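Local coordinates for octaprenyl-diphosphate synthase (Roseobacter denitrificans, PDB 4JXN), which probably makes octaprenyl diphosphate, the precursor of quinone side chains, by adding five isopentenyl units to farnesyl diphosphate with magnesium as cofactor, at residues A[208-213]-A[305-310]; A[220-224]-A[329-333]. All coordinates share one frame; numbering follows the deposited sequence.

Contact 1: residues A[208-213]-A[305-310]; sequences EYGDAL and RAKAAL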
ATOM      1  N   GLU A 208     -21.953 -12.424   2.324  1.00 61.31           N
ATOM      2  CA  GLU A 208     -23.171 -11.604   2.462  1.00 49.94           C
ATOM      3  C   GLU A 208     -23.412 -11.146   3.892  1.00 62.67           C
ATOM      4  O   GLU A 208     -23.783  -9.987   4.122  1.00 61.64           O
ATOM      5  CB  GLU A 208     -24.414 -12.329   1.917  1.00 56.43           C
ATOM      6  CG  GLU A 208     -24.548 -12.297   0.397  1.00 94.96           C
ATOM      7  CD  GLU A 208     -25.438 -11.167  -0.113  1.00182.49           C
ATOM      8  OE1 GLU A 208     -26.646 -11.138   0.226  1.00129.47           O
ATOM      9  OE2 GLU A 208     -24.938 -10.310  -0.875  1.00123.32           O
ATOM     10  N   TYR A 209     -23.204 -12.043   4.852  1.00 47.43           N
ATOM     11  CA  TYR A 209     -23.196 -11.643   6.266  1.00 56.12           C
ATOM     12  C   TYR A 209     -22.282 -10.443   6.540  1.00 54.13           C
ATOM     13  O   TYR A 209     -22.706  -9.469   7.149  1.00 48.86           O
ATOM     14  CB  TYR A 209     -22.749 -12.785   7.147  1.00 40.59           C
ATOM     15  CG  TYR A 209     -22.645 -12.406   8.596  1.00 37.67           C
ATOM     16  CD1 TYR A 209     -23.767 -12.346   9.392  1.00 42.63           C
ATOM     17  CD2 TYR A 209     -21.422 -12.083   9.163  1.00 42.55           C
ATOM     18  CE1 TYR A 209     -23.687 -11.971  10.721  1.00 38.46           C
ATOM     19  CE2 TYR A 209     -21.329 -11.707  10.491  1.00 30.15           C
ATOM     20  CZ  TYR A 209     -22.469 -11.654  11.270  1.00 42.93           C
ATOM     21  OH  TYR A 209     -22.386 -11.310  12.608  1.00 49.08           O
ATOM     22  N   GLY A 210     -21.033 -10.534   6.101  1.00 46.28           N
ATOM     23  CA  GLY A 210     -20.049  -9.513   6.381  1.00 43.92           C
ATOM     24  C   GLY A 210     -20.341  -8.210   5.654  1.00 63.85           C
ATOM     25  O   GLY A 210     -20.092  -7.133   6.174  1.00 53.54           O
ATOM     26  N   ASP A 211     -20.870  -8.302   4.443  1.00 58.00           N
ATOM     27  CA  ASP A 211     -21.211  -7.109   3.682  1.00 52.81           C
ATOM     28  C   ASP A 211     -22.343  -6.366   4.385  1.00 60.42           C
ATOM     29  O   ASP A 211     -22.231  -5.175   4.693  1.00 48.22           O
ATOM     30  CB  ASP A 211     -21.589  -7.479   2.239  1.00 66.34           C
ATOM     31  CG  ASP A 211     -22.086  -6.284   1.430  1.00 69.64           C
ATOM     32  OD1 ASP A 211     -21.299  -5.358   1.124  1.00 70.77           O
ATOM     33  OD2 ASP A 211     -23.282  -6.282   1.079  1.00 55.62           O
ATOM     34  N   ALA A 212     -23.420  -7.081   4.685  1.00 48.00           N
ATOM     35  CA  ALA A 212     -24.562  -6.442   5.327  1.00 61.27           C
ATOM     36  C   ALA A 212     -24.185  -5.910   6.698  1.00 72.81           C
ATOM     37  O   ALA A 212     -24.609  -4.823   7.063  1.00 52.58           O
ATOM     38  CB  ALA A 212     -25.727  -7.395   5.429  1.00 54.93           C
ATOM     39  N   LEU A 213     -23.388  -6.674   7.446  1.00 61.85           N
ATOM     40  CA  LEU A 213     -22.944  -6.248   8.775  1.00 49.41           C
ATOM     41  C   LEU A 213     -22.080  -4.994   8.710  1.00 53.12           C
ATOM     42  O   LEU A 213     -22.137  -4.164   9.612  1.00 43.12           O
ATOM     43  CB  LEU A 213     -22.149  -7.351   9.485  1.00 58.90           C
ATOM     44  CG  LEU A 213     -21.753  -7.120  10.955  1.00 58.36           C
ATOM     45  CD1 LEU A 213     -22.971  -7.203  11.870  1.00 63.43           C
ATOM     46  CD2 LEU A 213     -20.674  -8.098  11.407  1.00 75.28           C
ATOM     47  N   ARG A 305     -30.712  -8.507   7.428  1.00 44.25           N
ATOM     48  CA  ARG A 305     -30.173  -9.152   6.236  1.00 43.38           C
ATOM     49  C   ARG A 305     -28.946  -9.983   6.565  1.00 53.47           C
ATOM     50  O   ARG A 305     -28.798 -11.093   6.062  1.00 56.38           O
ATOM     51  CB  ARG A 305     -29.829  -8.119   5.166  1.00 54.49           C
ATOM     52  CG  ARG A 305     -29.450  -8.719   3.823  1.00 48.45           C
ATOM     53  CD  ARG A 305     -29.355  -7.685   2.725  1.00 50.20           C
ATOM     54  NE  ARG A 305     -28.153  -6.853   2.803  1.00 75.65           N
ATOM     55  CZ  ARG A 305     -26.975  -7.139   2.243  1.00 98.70           C
ATOM     56  NH1 ARG A 305     -25.969  -6.288   2.385  1.00 54.09           N
ATOM     57  NH2 ARG A 305     -26.780  -8.261   1.553  1.00 59.92           N
ATOM     58  N   ALA A 306     -28.076  -9.447   7.414  1.00 48.11           N
ATOM     59  CA  ALA A 306     -26.903 -10.187   7.862  1.00 52.16           C
ATOM     60  C   ALA A 306     -27.337 -11.505   8.481  1.00 49.07           C
ATOM     61  O   ALA A 306     -26.883 -12.576   8.074  1.00 54.70           O
ATOM     62  CB  ALA A 306     -26.099  -9.379   8.865  1.00 47.36           C
ATOM     63  N   LYS A 307     -28.241 -11.442   9.447  1.00 44.89           N
ATOM     64  CA  LYS A 307     -28.673 -12.640  10.148  1.00 50.85           C
ATOM     65  C   LYS A 307     -29.345 -13.646   9.231  1.00 47.70           C
ATOM     66  O   LYS A 307     -29.116 -14.838   9.345  1.00 70.80           O
ATOM     67  CB  LYS A 307     -29.619 -12.281  11.286  1.00 57.74           C
ATOM     68  CG  LYS A 307     -29.144 -11.130  12.142  1.00 65.20           C
ATOM     69  CD  LYS A 307     -30.306 -10.501  12.877  1.00 51.67           C
ATOM     70  CE  LYS A 307     -30.685 -11.322  14.087  1.00101.10           C
ATOM     71  NZ  LYS A 307     -31.828 -10.716  14.815  1.00118.92           N
ATOM     72  N   ALA A 308     -30.179 -13.168   8.324  1.00 50.59           N
ATOM     73  CA  ALA A 308     -30.830 -14.060   7.368  1.00 62.53           C
ATOM     74  C   ALA A 308     -29.821 -14.757   6.471  1.00 67.00           C
ATOM     75  O   ALA A 308     -30.019 -15.897   6.090  1.00 61.02           O
ATOM     76  CB  ALA A 308     -31.834 -13.304   6.516  1.00 43.69           C
ATOM     77  N   ALA A 309     -28.738 -14.070   6.136  1.00 69.28           N
ATOM     78  CA  ALA A 309     -27.715 -14.654   5.275  1.00 57.27           C
ATOM     79  C   ALA A 309     -27.046 -15.890   5.906  1.00 59.82           C
ATOM     80  O   ALA A 309     -26.461 -16.705   5.196  1.00 66.00           O
ATOM     81  CB  ALA A 309     -26.665 -13.611   4.915  1.00 64.28           C
ATOM     82  N   LEU A 310     -27.131 -16.020   7.228  1.00 64.28           N
ATOM     83  CA  LEU A 310     -26.636 -17.211   7.916  1.00 70.79           C
ATOM     84  C   LEU A 310     -27.568 -18.428   7.831  1.00 79.49           C
ATOM     85  O   LEU A 310     -27.169 -19.526   8.191  1.00 62.94           O
ATOM     86  CB  LEU A 310     -26.380 -16.887   9.381  1.00 64.80           C
ATOM     87  CG  LEU A 310     -25.313 -15.818   9.643  1.00101.01           C
ATOM     88  CD1 LEU A 310     -25.447 -15.265  11.051  1.00 93.15           C
ATOM     89  CD2 LEU A 310     -23.916 -16.374   9.427  1.00 65.56           C
TER
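Arg305, Tyr209 and Ala306 carry this pairing of two antiparallel helices in the all-helical isoprenoid synthase fold, and it illustrates how small residues let helices come close. The local axes approach to 7.9 Å, at 172° to each other. Ala306 sits at the tightest point, its CA 4.3 Å from that of Tyr209, and its methyl packs between the tyrosine carbonyl and ring; the Ala306 methyl also meets Ala212 CB, 4.0 Å away. Ala309 CB lies against the Tyr209 backbone N and Glu208 CB.

Arg305 reaches across with CG anti to its backbone N (chi1 -172°) and then bends at chi3, which brings its guanidinium over Ala212. One face of that group rests on the Ala212 methyl, while two carboxylates meet its edge. Arg305 NH1 gives Asp211 OD2 a nearly straight hydrogen bond of 3.0 Å (162°), close to the guanidinium plane but from above the carboxylate plane; its NH2 forms a longer salt bridge with Glu208 OE1, at 3.2 Å. The network continues beyond the two segments, with Arg178 pairing with Asp211 OD1 and Gln302 OE1 accepting a further bond from Arg305 NH1. The shared arginine probably offsets the repulsion between the two carboxylates.

Away from the charges, the Tyr209 ring turns its edge to Ala306 O, its hydroxyl being held by Leu322 O, and Leu310 completes the apolar side by placing CD1 3.7 Å from Tyr209 CE1.

Contact 2: residues A[220-224]-A[329-333]; sequences VDDLL and VVERI
Val220 O accepts a 2.9 Å helix bond from Leu224 N, and this single turn sets both side chains against residues 329-333, from which no hydrogen bond comes back. The contact is a case of apolar packing at the C-terminal tail of the chain. Val220 points CG2 at the end of helix 317-330, 3.5 Å from Val329 O and 4.0 Å from Val330 CG1. A type I beta turn from Val330 to Ile333 then folds the tail so that Arg332 and Ile333 both face helix 200-224. Leu224, its CG anti to the carbonyl carbon (chi1 -57°), carries its two methyls across and divides them: CD1 lies over the centre of one face of the Arg332 guanidinium, 3.6 Å from CZ, whereas CD2 meets Ile333 CG2. With an alanine here, the guanidinium is likely to lose its apolar seat and become freer to turn, and Ile333 would probably face a gap. Ile333 CG2 and CD1 both touch Leu223 CD2.

Asp221 and Asp222 match the second aspartate-rich motif of this family, which in relatives holds the substrate diphosphate through magnesium; here Asp221 OD1 stays 4.5 Å from Arg332 NH2, beyond a salt bridge. The tail packs on the side of helix 200-224 that carries Val220, Leu223 and Leu224, while Asp222 lies well away from it. Helix 291-309 runs alongside: Thr295 and Ser296 touch Leu223, Ala299 meets Ile333 and Ala303 meets Val330.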
ATOM      1  N   VAL A 220     -24.758   2.925  11.393  1.00 60.96           N
ATOM      2  CA  VAL A 220     -24.845   3.216  12.824  1.00 51.82           C
ATOM      3  C   VAL A 220     -23.918   4.390  13.160  1.00 85.04           C
ATOM      4  O   VAL A 220     -24.358   5.354  13.778  1.00 52.78           O
ATOM      5  CB  VAL A 220     -24.541   1.984  13.695  1.00 67.65           C
ATOM      6  CG1 VAL A 220     -24.407   2.368  15.167  1.00 73.30           C
ATOM      7  CG2 VAL A 220     -25.634   0.935  13.514  1.00 64.39           C
ATOM      8  N   ASP A 221     -22.660   4.329  12.720  1.00 64.56           N
ATOM      9  CA  ASP A 221     -21.714   5.435  12.944  1.00 66.59           C
ATOM     10  C   ASP A 221     -22.316   6.738  12.446  1.00 78.29           C
ATOM     11  O   ASP A 221     -22.348   7.727  13.161  1.00 61.14           O
ATOM     12  CB  ASP A 221     -20.375   5.199  12.220  1.00 71.79           C
ATOM     13  CG  ASP A 221     -19.345   4.447  13.075  1.00172.84           C
ATOM     14  OD1 ASP A 221     -19.706   3.790  14.076  1.00 86.66           O
ATOM     15  OD2 ASP A 221     -18.147   4.513  12.729  1.00 94.92           O
ATOM     16  N   ASP A 222     -22.789   6.717  11.204  1.00 76.93           N
ATOM     17  CA  ASP A 222     -23.432   7.873  10.576  1.00 56.05           C
ATOM     18  C   ASP A 222     -24.530   8.462  11.459  1.00 60.96           C
ATOM     19  O   ASP A 222     -24.616   9.679  11.657  1.00 75.94           O
ATOM     20  CB  ASP A 222     -24.029   7.444   9.240  1.00 59.28           C
ATOM     21  CG  ASP A 222     -22.978   7.204   8.168  1.00 77.92           C
ATOM     22  OD1 ASP A 222     -21.766   7.300   8.464  1.00 58.24           O
ATOM     23  OD2 ASP A 222     -23.373   6.916   7.020  1.00 81.20           O
ATOM     24  N   LEU A 223     -25.358   7.569  11.985  1.00 71.70           N
ATOM     25  CA  LEU A 223     -26.479   7.906  12.863  1.00 67.99           C
ATOM     26  C   LEU A 223     -26.053   8.578  14.168  1.00 81.56           C
ATOM     27  O   LEU A 223     -26.630   9.588  14.566  1.00 99.03           O
ATOM     28  CB  LEU A 223     -27.234   6.618  13.202  1.00 57.63           C
ATOM     29  CG  LEU A 223     -28.731   6.504  12.938  1.00 77.40           C
ATOM     30  CD1 LEU A 223     -29.203   7.428  11.828  1.00 83.89           C
ATOM     31  CD2 LEU A 223     -29.076   5.049  12.628  1.00 64.84           C
ATOM     32  N   LEU A 224     -25.050   8.002  14.830  1.00 72.05           N
ATOM     33  CA  LEU A 224     -24.587   8.477  16.138  1.00 97.23           C
ATOM     34  C   LEU A 224     -23.785   9.783  16.069  1.00 71.70           C
ATOM     35  O   LEU A 224     -23.546  10.421  17.094  1.00 93.00           O
ATOM     36  CB  LEU A 224     -23.756   7.391  16.833  1.00 86.28           C
ATOM     37  CG  LEU A 224     -24.476   6.052  17.027  1.00 95.37           C
ATOM     38  CD1 LEU A 224     -23.634   5.083  17.842  1.00 78.18           C
ATOM     39  CD2 LEU A 224     -25.827   6.268  17.680  1.00 66.85           C
ATOM     40  N   VAL A 329     -24.483  -4.808  16.833  1.00 63.86           N
ATOM     41  CA  VAL A 329     -24.079  -3.672  16.005  1.00 48.79           C
ATOM     42  C   VAL A 329     -25.157  -2.576  15.984  1.00 94.60           C
ATOM     43  O   VAL A 329     -24.833  -1.397  15.937  1.00 69.14           O
ATOM     44  CB  VAL A 329     -23.703  -4.098  14.567  1.00 55.90           C
ATOM     45  CG1 VAL A 329     -23.645  -2.901  13.632  1.00 64.16           C
ATOM     46  CG2 VAL A 329     -22.359  -4.815  14.563  1.00 59.35           C
ATOM     47  N   VAL A 330     -26.429  -2.950  16.037  1.00 79.23           N
ATOM     48  CA  VAL A 330     -27.498  -1.947  15.990  1.00 60.68           C
ATOM     49  C   VAL A 330     -28.128  -1.629  17.353  1.00 67.65           C
ATOM     50  O   VAL A 330     -29.112  -0.897  17.417  1.00 85.49           O
ATOM     51  CB  VAL A 330     -28.602  -2.341  14.978  1.00 71.13           C
ATOM     52  CG1 VAL A 330     -28.091  -2.166  13.554  1.00 58.95           C
ATOM     53  CG2 VAL A 330     -29.089  -3.769  15.214  1.00 63.05           C
ATOM     54  N   GLU A 331     -27.558  -2.139  18.442  1.00 86.86           N
ATOM     55  CA  GLU A 331     -28.168  -1.942  19.767  1.00 71.77           C
ATOM     56  C   GLU A 331     -28.208  -0.463  20.194  1.00 81.05           C
ATOM     57  O   GLU A 331     -29.146  -0.044  20.873  1.00 70.69           O
ATOM     58  CB  GLU A 331     -27.469  -2.784  20.840  1.00159.47           C
ATOM     59  CG  GLU A 331     -26.146  -2.224  21.347  1.00133.13           C
ATOM     60  CD  GLU A 331     -25.677  -2.921  22.604  1.00129.83           C
ATOM     61  OE1 GLU A 331     -24.505  -3.351  22.633  1.00139.17           O
ATOM     62  OE2 GLU A 331     -26.485  -3.039  23.559  1.00168.07           O
ATOM     63  N   ARG A 332     -27.205   0.316  19.780  1.00 61.11           N
ATOM     64  CA  ARG A 332     -27.098   1.733  20.156  1.00 85.70           C
ATOM     65  C   ARG A 332     -28.066   2.678  19.428  1.00113.78           C
ATOM     66  O   ARG A 332     -27.990   3.890  19.619  1.00 73.58           O
ATOM     67  CB  ARG A 332     -25.661   2.234  19.967  1.00 71.93           C
ATOM     68  CG  ARG A 332     -24.696   1.738  21.033  1.00 90.41           C
ATOM     69  CD  ARG A 332     -23.312   2.322  20.813  1.00 90.87           C
ATOM     70  NE  ARG A 332     -22.717   1.830  19.571  1.00 77.71           N
ATOM     71  CZ  ARG A 332     -21.608   2.309  19.009  1.00 90.83           C
ATOM     72  NH1 ARG A 332     -20.935   3.318  19.558  1.00 79.36           N
ATOM     73  NH2 ARG A 332     -21.166   1.773  17.881  1.00 69.55           N
ATOM     74  N   ILE A 333     -28.959   2.137  18.602  1.00 77.67           N
ATOM     75  CA  ILE A 333     -30.020   2.929  17.979  1.00 71.28           C
ATOM     76  C   ILE A 333     -31.374   2.306  18.296  1.00 70.66           C
ATOM     77  O   ILE A 333     -32.361   2.588  17.623  1.00 85.28           O
ATOM     78  CB  ILE A 333     -29.828   3.047  16.445  1.00 99.86           C
ATOM     79  CG1 ILE A 333     -29.867   1.664  15.771  1.00 69.09           C
ATOM     80  CG2 ILE A 333     -28.512   3.750  16.140  1.00 82.06           C
ATOM     81  CD1 ILE A 333     -29.830   1.688  14.259  1.00 78.49           C
TER

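In the fold
Helix 200-224 serves both contacts, whose centres lie about 17 Å apart, and its partners are consecutive in the chain: helix 291-309 in contact 1, the end of helix 317-330 and the tail in contact 2. Their segments alternate in sequence, and Leu213 of the first packs on Val329 of the second, CD1 to CG2 at 3.7 Å. Contact 1 is the more buried and brings regular helices together through alanines and a salt-bridge network at one margin. Contact 2, only partly buried, relies on branched aliphatic side chains; both arginines have a methyl over one face, but only that of contact 1 also forms salt bridges across its contact. The comparison shows one helix meeting different neighbours with different chemistry.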